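Local coordinates for protein glycerol trinitrate reductase (Agrobacterium tumefaciens, PDB 5EPD) that probably binds FMN and uses it to reduce glycerol trinitrate, as an old yellow enzyme, and is captured here without its flavin, at residues A[125-130]-A[147-152]; A[66-71]-A[342-347]; A[266-271]-A[300-305]. All blocks are in the same frame, centred on the assembly; numbering follows the deposited sequence.

In the fold
All three contacts belong to one eight-stranded TIM barrel, with centres 28 to 31 Å apart. Contact 1 is built in the long excursion that leaves the third strand, 117-122, at its C-terminal end, the end of the barrel at which old yellow enzymes hold FMN. Contact 3 pairs the outer helices that follow the fifth and sixth strands; its nearest atoms are about 12 Å from those of contact 1. Contact 2 sets the loop before the second strand against the turn after the eighth, spanning both other contacts along the chain, and its nearest atoms lie about 17 Å from contact 1 and 19 Å from contact 3. None touches another, and no flavin is bound.

Contact 1 (A[125-130]-A[147-152]); sequences GRISHV and AEVKTF
R126 lays its guanidinium against A147, whose methyl carbon CB sits over one face of the flat group, 3.6 Å above its plane and displaced toward the rim. The nearest pair is R126 NE and A147 CB, 3.7 Å apart. Alanine suits this place because a single methyl can approach the delocalised face without pushing the arginine chain aside. R126 starts with CG wedged between its backbone N and carbonyl carbon (chi1 71°) and then runs extended to NE, which brings the guanidinium alongside A147. Beside it I127 adds two branches. Its CG1 reaches A147 CB at 4.5 Å, while its CG2, directed away from the backbone N, meets V149 CG2 at 4.1 Å with the two chains slanted against each other. Farther along, H129 CB touches T151 CG2 at 4.3 Å.

One water bridges the two backbones: it donates to R126 O at 2.7 Å and accepts from A147 N at 2.9 Å, serving both polar groups where the main chains do not pair directly. Next come the partners that fix these residues. R126 NH1 bonds I145 O, just ahead of A147, so the arginine is tethered to the same loop it covers; T151 OG1 donates to G87 O, consistent with its methyl being left to face H129. S128 OG bonds Q86 O and Q133 NE2, which probably helps to hold the inverse gamma turn centred on I127. T151 lies in strand 150-153 and pairs through its backbone with V158, and V149, just before the strand, pairs with V160; strands 150-153 and 156-159 form an antiparallel hairpin. This hairpin, inserted after the third barrel strand, resembles the capping element found over the flavin end of the barrel in old yellow enzymes.

Contact 2 (A[66-71]-A[342-347]); sequences AQRASA and ANPDLV
Where the chain enters the second strand of the barrel, R68 and S70, in the loop 66-71 between helix 61-66 and strand 73-80, pack on P344 and V347, at the turn between the short helices 338-342 and 346-352 that follow the eighth strand. The R68 guanidinium is covered on one face by P344 CB, 3.9 Å above its plane and offset toward the rim, while R68 CG rests 3.8 Å from P344 CA. The rigid proline suits this place twice over: its ring gives the arginine a smooth apolar side, and its fixed phi fits the type I turn N343-L346.

The guanidinium cannot easily rotate. In its plane, NH1 donates to a lone pair of Q67 OE1 at 2.8 Å (N-H...O 156°). NH1 also bonds Y64 O, and NE and NH2 bond F340 O and I341 O of helix 338-342. One buried charge thus ties the loop to the last turn of a helix beyond the eighth strand, bringing early and late parts of the closed TIM barrel together. P344 CB lies 3.3 Å from Q67 O, a close van der Waals contact.

At the other end, a water joins S70 OG (2.6 Å), P344 O, to which it donates, and V347 N, from which it accepts. A small serine leaves room for it, and S70 OG also bonds E348 OE1. V347 CG2 closes on S70 O at 3.5 Å and A71 CA at 3.8 Å, its side chain also touching I41 of the first strand.

Contact 3 (A[266-271]-A[300-305]); sequences QYDYIV and YGSLRR
S302 turns its OG away from the backbone N (chi1 176°) and D268 swings CG to the side of its own N, and these two settings bring hydroxyl and carboxylate together between the helices. S302 OG donates to D268 OD1 at 2.6 Å, a short bond that meets the oxygen from above the carboxylate plane, 53° out of it. Serine is well chosen, being short enough to stand between close helices and able to donate to the acid while accepting from R306 NE. OD1 receives a second hydrogen bond, from Q264 NE2 one turn earlier in its helix. These two bonds, with a long, weak ion pair to R306 NE, would probably favour the charged carboxylate. S302 N donates to D299 OD1.

Segments 266-271 and 300-305 run almost parallel, 14° apart with axes 9.3 Å distant at closest approach. They belong to helices 263-276 and 300-306, which follow the fifth and sixth strands of the TIM barrel and are neighbours in its outer layer; V271 also touches I282 of the sixth strand, on the barrel side.

L303 reaches across between them. Its CG lies beside the backbone N; CD1 continues the chain, and the other branch, CD2, turns to the facing helix, 3.3 Å from Y267 O and 4.1 Å from Y267 CB. That carbonyl oxygen already accepts from V271 N within the helix, so the methyl merely leans on it. D268 OD1 is likewise near, 3.5 Å from L303 CD2. V271 approaches L303 at about a right angle, and valine fits because it has two branches to offer: its CG2 meets L303 CD2 at 3.9 Å, and its CG1 lies 3.5 Å from L303 O.

Contact 1 (A[125-130]-A[147-152])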
loop_
_atom_site.group_PDB
_atom_site.type_symbol
_atom_site.label_atom_id
_atom_site.label_comp_id
_atom_site.label_asym_id
_atom_site.label_seq_id
_atom_site.Cartn_x
_atom_site.Cartn_y
_atom_site.Cartn_z
ATOM N N GLY A 125 4.954 -7.092 9.972
ATOM C CA GLY A 125 5.987 -8.017 10.429
ATOM C C GLY A 125 6.843 -7.368 11.508
ATOM O O GLY A 125 6.314 -6.823 12.487
ATOM N N ARG A 126 8.163 -7.412 11.330
ATOM C CA ARG A 126 9.084 -6.947 12.387
ATOM C C ARG A 126 9.145 -5.427 12.579
ATOM O O ARG A 126 9.765 -4.950 13.563
ATOM C CB ARG A 126 10.493 -7.461 12.129
ATOM C CG ARG A 126 11.176 -6.807 10.948
ATOM C CD ARG A 126 12.393 -7.591 10.525
ATOM N NE ARG A 126 13.058 -6.913 9.424
ATOM C CZ ARG A 126 14.341 -7.054 9.087
ATOM N NH1 ARG A 126 15.170 -7.866 9.748
ATOM N NH2 ARG A 126 14.791 -6.379 8.045
ATOM N N ILE A 127 8.514 -4.677 11.659
ATOM C CA ILE A 127 8.460 -3.210 11.763
ATOM C C ILE A 127 7.264 -2.825 12.638
ATOM O O ILE A 127 6.233 -2.318 12.152
ATOM C CB ILE A 127 8.426 -2.541 10.375
ATOM C CG1 ILE A 127 9.652 -2.985 9.569
ATOM C CG2 ILE A 127 8.475 -1.020 10.497
ATOM C CD1 ILE A 127 9.692 -2.406 8.170
ATOM N N SER A 128 7.430 -3.096 13.938
ATOM C CA SER A 128 6.443 -2.759 14.967
ATOM C C SER A 128 7.132 -2.579 16.320
ATOM O O SER A 128 8.367 -2.599 16.422
ATOM C CB SER A 128 5.366 -3.851 15.059
ATOM O OG SER A 128 4.290 -3.444 15.894
ATOM N N HIS A 129 6.331 -2.396 17.358
ATOM C CA HIS A 129 6.860 -2.197 18.704
ATOM C C HIS A 129 5.960 -2.963 19.655
ATOM O O HIS A 129 4.757 -3.074 19.420
ATOM C CB HIS A 129 6.881 -0.706 19.036
ATOM C CG HIS A 129 7.667 -0.359 20.263
ATOM N ND1 HIS A 129 7.125 -0.384 21.530
ATOM C CD2 HIS A 129 8.944 0.067 20.416
ATOM C CE1 HIS A 129 8.036 -0.013 22.412
ATOM N NE2 HIS A 129 9.148 0.274 21.762
ATOM N N VAL A 130 6.547 -3.511 20.708
ATOM C CA VAL A 130 5.792 -4.266 21.734
ATOM C C VAL A 130 4.550 -3.530 22.220
ATOM O O VAL A 130 3.483 -4.119 22.388
ATOM C CB VAL A 130 6.691 -4.709 22.929
ATOM C CG1 VAL A 130 7.611 -5.834 22.503
ATOM C CG2 VAL A 130 7.529 -3.556 23.484
ATOM N N ALA A 147 14.898 -5.094 12.618
ATOM C CA ALA A 147 15.144 -4.088 11.605
ATOM C C ALA A 147 15.835 -2.876 12.266
ATOM O O ALA A 147 15.583 -2.563 13.427
ATOM C CB ALA A 147 13.848 -3.678 10.941
ATOM N N GLU A 148 16.725 -2.237 11.508
ATOM C CA GLU A 148 17.400 -0.992 11.887
ATOM C C GLU A 148 16.574 0.260 11.473
ATOM O O GLU A 148 17.078 1.131 10.750
ATOM C CB GLU A 148 18.778 -0.945 11.194
ATOM C CG GLU A 148 19.693 -2.081 11.566
ATOM C CD GLU A 148 19.905 -2.118 13.055
ATOM O OE1 GLU A 148 20.577 -1.195 13.574
ATOM O OE2 GLU A 148 19.366 -3.036 13.711
ATOM N N VAL A 149 15.310 0.327 11.901
ATOM C CA VAL A 149 14.462 1.489 11.644
ATOM C C VAL A 149 13.635 1.851 12.872
ATOM O O VAL A 149 13.481 1.053 13.800
ATOM C CB VAL A 149 13.532 1.299 10.415
ATOM C CG1 VAL A 149 14.334 0.816 9.199
ATOM C CG2 VAL A 149 12.346 0.377 10.718
ATOM N N LYS A 150 13.147 3.083 12.880
ATOM C CA LYS A 150 12.261 3.569 13.941
ATOM C C LYS A 150 10.828 3.524 13.470
ATOM O O LYS A 150 10.545 3.403 12.270
ATOM C CB LYS A 150 12.600 5.006 14.322
ATOM C CG LYS A 150 14.042 5.230 14.753
ATOM C CD LYS A 150 14.266 6.700 15.058
ATOM C CE LYS A 150 15.720 6.986 15.377
ATOM N NZ LYS A 150 16.207 6.191 16.557
ATOM N N THR A 151 9.915 3.601 14.420
ATOM C CA THR A 151 8.498 3.691 14.106
ATOM C C THR A 151 7.900 4.795 14.955
ATOM O O THR A 151 8.593 5.363 15.807
ATOM C CB THR A 151 7.766 2.358 14.324
ATOM O OG1 THR A 151 6.396 2.518 13.969
ATOM C CG2 THR A 151 7.863 1.893 15.791
ATOM N N PHE A 152 6.634 5.114 14.688
ATOM C CA PHE A 152 5.942 6.243 15.287
ATOM C C PHE A 152 5.000 5.587 16.254
ATOM O O PHE A 152 4.031 4.952 15.843
ATOM C CB PHE A 152 5.204 7.024 14.205
ATOM C CG PHE A 152 4.375 8.186 14.704
ATOM C CD1 PHE A 152 4.841 9.054 15.694
ATOM C CD2 PHE A 152 3.122 8.462 14.124
ATOM C CE1 PHE A 152 4.052 10.141 16.119
ATOM C CE2 PHE A 152 2.345 9.546 14.554
ATOM C CZ PHE A 152 2.813 10.382 15.547
HETATM O O HOH W 1 12.372 -5.248 14.002
#

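Contact 2 (A[66-71]-A[342-347])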
loop_
_atom_site.group_PDB
_atom_site.type_symbol
_atom_site.label_atom_id
_atom_site.label_comp_id
_atom_site.label_asym_id
_atom_site.label_seq_id
_atom_site.Cartn_x
_atom_site.Cartn_y
_atom_site.Cartn_z
ATOM N N ALA A 66 -12.458 11.897 -0.125
ATOM C CA ALA A 66 -13.398 12.566 -1.061
ATOM C C ALA A 66 -12.853 13.881 -1.680
ATOM O O ALA A 66 -13.076 14.153 -2.860
ATOM C CB ALA A 66 -14.745 12.806 -0.384
ATOM N N GLN A 67 -12.134 14.671 -0.885
ATOM C CA GLN A 67 -11.358 15.796 -1.407
ATOM C C GLN A 67 -10.401 15.453 -2.568
ATOM O O GLN A 67 -10.057 16.336 -3.351
ATOM C CB GLN A 67 -10.497 16.394 -0.295
ATOM C CG GLN A 67 -11.246 17.154 0.785
ATOM C CD GLN A 67 -10.294 17.917 1.680
ATOM O OE1 GLN A 67 -9.118 17.547 1.823
ATOM N NE2 GLN A 67 -10.792 19.002 2.284
ATOM N N ARG A 68 -9.926 14.200 -2.633
ATOM C CA ARG A 68 -8.923 13.744 -3.630
ATOM C C ARG A 68 -9.512 12.740 -4.611
ATOM O O ARG A 68 -8.780 12.114 -5.367
ATOM C CB ARG A 68 -7.742 13.098 -2.885
ATOM C CG ARG A 68 -7.022 14.118 -2.036
ATOM C CD ARG A 68 -6.182 13.567 -0.882
ATOM N NE ARG A 68 -5.475 14.738 -0.348
ATOM C CZ ARG A 68 -6.057 15.703 0.379
ATOM N NH1 ARG A 68 -7.346 15.608 0.757
ATOM N NH2 ARG A 68 -5.345 16.767 0.739
ATOM N N ALA A 69 -10.839 12.622 -4.632
ATOM C CA ALA A 69 -11.493 11.593 -5.400
ATOM C C ALA A 69 -11.493 11.860 -6.920
ATOM O O ALA A 69 -11.958 11.007 -7.697
ATOM C CB ALA A 69 -12.907 11.422 -4.894
ATOM N N SER A 70 -10.972 13.012 -7.359
ATOM C CA SER A 70 -10.787 13.238 -8.801
ATOM C C SER A 70 -9.634 12.367 -9.332
ATOM O O SER A 70 -9.479 12.189 -10.558
ATOM C CB SER A 70 -10.574 14.719 -9.125
ATOM O OG SER A 70 -9.308 15.157 -8.683
ATOM N N ALA A 71 -8.841 11.793 -8.418
ATOM C CA ALA A 71 -7.893 10.744 -8.821
ATOM C C ALA A 71 -8.648 9.592 -9.502
ATOM O O ALA A 71 -9.685 9.117 -9.006
ATOM C CB ALA A 71 -7.088 10.228 -7.630
ATOM N N ALA A 342 -0.690 17.478 -0.429
ATOM C CA ALA A 342 -0.791 18.937 -0.416
ATOM C C ALA A 342 -1.736 19.524 -1.494
ATOM O O ALA A 342 -2.187 20.636 -1.349
ATOM C CB ALA A 342 0.599 19.552 -0.528
ATOM N N ASN A 343 -2.038 18.771 -2.548
ATOM C CA ASN A 343 -2.934 19.227 -3.645
ATOM C C ASN A 343 -4.122 18.276 -3.847
ATOM O O ASN A 343 -3.993 17.274 -4.569
ATOM C CB ASN A 343 -2.155 19.347 -4.955
ATOM C CG ASN A 343 -0.854 20.128 -4.785
ATOM O OD1 ASN A 343 -0.780 21.330 -5.080
ATOM N ND2 ASN A 343 0.165 19.464 -4.256
ATOM N N PRO A 344 -5.279 18.572 -3.206
ATOM C CA PRO A 344 -6.443 17.671 -3.384
ATOM C C PRO A 344 -6.939 17.647 -4.836
ATOM O O PRO A 344 -7.508 16.636 -5.305
ATOM C CB PRO A 344 -7.516 18.239 -2.424
ATOM C CG PRO A 344 -7.062 19.632 -2.085
ATOM C CD PRO A 344 -5.543 19.658 -2.242
ATOM N N ASP A 345 -6.700 18.768 -5.520
ATOM C CA ASP A 345 -7.031 18.944 -6.926
ATOM C C ASP A 345 -5.822 18.655 -7.858
ATOM O O ASP A 345 -5.719 19.239 -8.939
ATOM C CB ASP A 345 -7.614 20.362 -7.152
ATOM C CG ASP A 345 -6.674 21.487 -6.698
ATOM O OD1 ASP A 345 -5.894 21.300 -5.735
ATOM O OD2 ASP A 345 -6.740 22.596 -7.285
ATOM N N LEU A 346 -4.928 17.749 -7.426
ATOM C CA LEU A 346 -3.722 17.396 -8.168
ATOM C C LEU A 346 -3.999 17.044 -9.620
ATOM O O LEU A 346 -3.255 17.474 -10.506
ATOM C CB LEU A 346 -2.977 16.198 -7.527
ATOM C CG LEU A 346 -1.645 15.814 -8.204
ATOM C CD1 LEU A 346 -0.648 16.960 -8.132
ATOM C CD2 LEU A 346 -1.070 14.574 -7.558
ATOM N N VAL A 347 -5.044 16.248 -9.866
ATOM C CA VAL A 347 -5.368 15.874 -11.240
ATOM C C VAL A 347 -5.587 17.141 -12.085
ATOM O O VAL A 347 -4.927 17.339 -13.112
ATOM C CB VAL A 347 -6.590 14.920 -11.336
ATOM C CG1 VAL A 347 -6.913 14.599 -12.797
ATOM C CG2 VAL A 347 -6.276 13.624 -10.623
HETATM O O HOH W 2 -6.901 15.085 -7.627
#

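Contact 3 (A[266-271]-A[300-305])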
loop_
_atom_site.group_PDB
_atom_site.type_symbol
_atom_site.label_atom_id
_atom_site.label_comp_id
_atom_site.label_asym_id
_atom_site.label_seq_id
_atom_site.Cartn_x
_atom_site.Cartn_y
_atom_site.Cartn_z
ATOM N N GLN A 266 14.840 -12.868 -7.990
ATOM C CA GLN A 266 13.773 -12.957 -6.996
ATOM C C GLN A 266 12.462 -12.436 -7.567
ATOM O O GLN A 266 11.397 -13.076 -7.376
ATOM C CB GLN A 266 14.149 -12.182 -5.728
ATOM C CG GLN A 266 13.198 -12.372 -4.545
ATOM C CD GLN A 266 13.124 -13.805 -4.037
ATOM O OE1 GLN A 266 14.064 -14.313 -3.387
ATOM N NE2 GLN A 266 11.990 -14.469 -4.307
ATOM N N TYR A 267 12.524 -11.285 -8.258
ATOM C CA TYR A 267 11.280 -10.567 -8.649
ATOM C C TYR A 267 10.785 -10.908 -10.051
ATOM O O TYR A 267 9.600 -10.728 -10.335
ATOM C CB TYR A 267 11.388 -9.050 -8.400
ATOM C CG TYR A 267 11.170 -8.716 -6.933
ATOM C CD1 TYR A 267 12.228 -8.787 -6.023
ATOM C CD2 TYR A 267 9.909 -8.378 -6.448
ATOM C CE1 TYR A 267 12.035 -8.543 -4.672
ATOM C CE2 TYR A 267 9.702 -8.120 -5.095
ATOM C CZ TYR A 267 10.772 -8.209 -4.214
ATOM O OH TYR A 267 10.611 -7.972 -2.875
ATOM N N ASP A 268 11.681 -11.413 -10.910
ATOM C CA ASP A 268 11.266 -12.069 -12.159
ATOM C C ASP A 268 10.414 -13.299 -11.828
ATOM O O ASP A 268 9.365 -13.528 -12.460
ATOM C CB ASP A 268 12.472 -12.546 -12.975
ATOM C CG ASP A 268 13.217 -11.424 -13.635
ATOM O OD1 ASP A 268 12.697 -10.286 -13.704
ATOM O OD2 ASP A 268 14.337 -11.689 -14.099
ATOM N N TYR A 269 10.886 -14.088 -10.855
ATOM C CA TYR A 269 10.135 -15.252 -10.365
ATOM C C TYR A 269 8.747 -14.877 -9.825
ATOM O O TYR A 269 7.716 -15.406 -10.282
ATOM C CB TYR A 269 10.913 -16.006 -9.270
ATOM C CG TYR A 269 10.120 -17.198 -8.763
ATOM C CD1 TYR A 269 10.049 -18.368 -9.516
ATOM C CD2 TYR A 269 9.388 -17.139 -7.563
ATOM C CE1 TYR A 269 9.309 -19.465 -9.087
ATOM C CE2 TYR A 269 8.639 -18.236 -7.122
ATOM C CZ TYR A 269 8.603 -19.404 -7.889
ATOM O OH TYR A 269 7.881 -20.526 -7.494
ATOM N N ILE A 270 8.746 -13.964 -8.844
ATOM C CA ILE A 270 7.511 -13.466 -8.212
ATOM C C ILE A 270 6.523 -12.914 -9.242
ATOM O O ILE A 270 5.332 -13.223 -9.180
ATOM C CB ILE A 270 7.808 -12.411 -7.104
ATOM C CG1 ILE A 270 8.284 -13.123 -5.831
ATOM C CG2 ILE A 270 6.563 -11.577 -6.770
ATOM C CD1 ILE A 270 9.208 -12.293 -4.963
ATOM N N VAL A 271 6.992 -12.106 -10.185
ATOM C CA VAL A 271 6.053 -11.542 -11.192
ATOM C C VAL A 271 5.547 -12.612 -12.170
ATOM O O VAL A 271 4.381 -12.585 -12.525
ATOM C CB VAL A 271 6.611 -10.284 -11.914
ATOM C CG1 VAL A 271 5.732 -9.868 -13.104
ATOM C CG2 VAL A 271 6.720 -9.124 -10.922
ATOM N N TYR A 300 13.279 -3.155 -14.824
ATOM C CA TYR A 300 11.834 -3.160 -14.627
ATOM C C TYR A 300 11.102 -3.648 -15.871
ATOM O O TYR A 300 9.973 -4.147 -15.781
ATOM C CB TYR A 300 11.338 -1.763 -14.201
ATOM C CG TYR A 300 11.896 -1.318 -12.855
ATOM C CD1 TYR A 300 11.312 -1.728 -11.645
ATOM C CD2 TYR A 300 13.018 -0.505 -12.796
ATOM C CE1 TYR A 300 11.846 -1.351 -10.423
ATOM C CE2 TYR A 300 13.555 -0.112 -11.579
ATOM C CZ TYR A 300 12.972 -0.532 -10.402
ATOM O OH TYR A 300 13.543 -0.116 -9.221
ATOM N N GLY A 301 11.746 -3.499 -17.032
ATOM C CA GLY A 301 11.193 -3.949 -18.307
ATOM C C GLY A 301 10.946 -5.449 -18.298
ATOM O O GLY A 301 9.980 -5.926 -18.919
ATOM N N SER A 302 11.813 -6.185 -17.584
ATOM C CA SER A 302 11.627 -7.613 -17.368
ATOM C C SER A 302 10.285 -7.862 -16.706
ATOM O O SER A 302 9.509 -8.682 -17.189
ATOM C CB SER A 302 12.764 -8.191 -16.500
ATOM O OG SER A 302 12.564 -9.579 -16.191
ATOM N N LEU A 303 10.021 -7.148 -15.606
ATOM C CA LEU A 303 8.790 -7.338 -14.815
ATOM C C LEU A 303 7.563 -6.941 -15.614
ATOM O O LEU A 303 6.532 -7.654 -15.630
ATOM C CB LEU A 303 8.821 -6.507 -13.515
ATOM C CG LEU A 303 9.997 -6.707 -12.545
ATOM C CD1 LEU A 303 9.711 -5.969 -11.255
ATOM C CD2 LEU A 303 10.270 -8.182 -12.290
ATOM N N ARG A 304 7.686 -5.777 -16.244
ATOM C CA ARG A 304 6.713 -5.290 -17.222
ATOM C C ARG A 304 6.387 -6.320 -18.321
ATOM O O ARG A 304 5.214 -6.535 -18.653
ATOM C CB ARG A 304 7.253 -4.002 -17.847
ATOM C CG ARG A 304 6.403 -3.415 -18.946
ATOM C CD ARG A 304 4.948 -3.336 -18.534
ATOM N NE ARG A 304 4.259 -2.244 -19.197
ATOM C CZ ARG A 304 2.935 -2.129 -19.280
ATOM N NH1 ARG A 304 2.139 -3.067 -18.765
ATOM N NH2 ARG A 304 2.403 -1.069 -19.900
ATOM N N ARG A 305 7.418 -6.947 -18.885
ATOM C CA ARG A 305 7.213 -7.982 -19.887
ATOM C C ARG A 305 6.491 -9.212 -19.321
ATOM O O ARG A 305 5.578 -9.747 -19.934
ATOM C CB ARG A 305 8.556 -8.389 -20.485
ATOM C CG ARG A 305 8.924 -7.575 -21.704
ATOM C CD ARG A 305 10.262 -7.991 -22.280
ATOM N NE ARG A 305 11.251 -6.946 -22.034
ATOM C CZ ARG A 305 12.310 -7.052 -21.228
ATOM N NH1 ARG A 305 13.126 -6.004 -21.092
ATOM N NH2 ARG A 305 12.576 -8.182 -20.569
#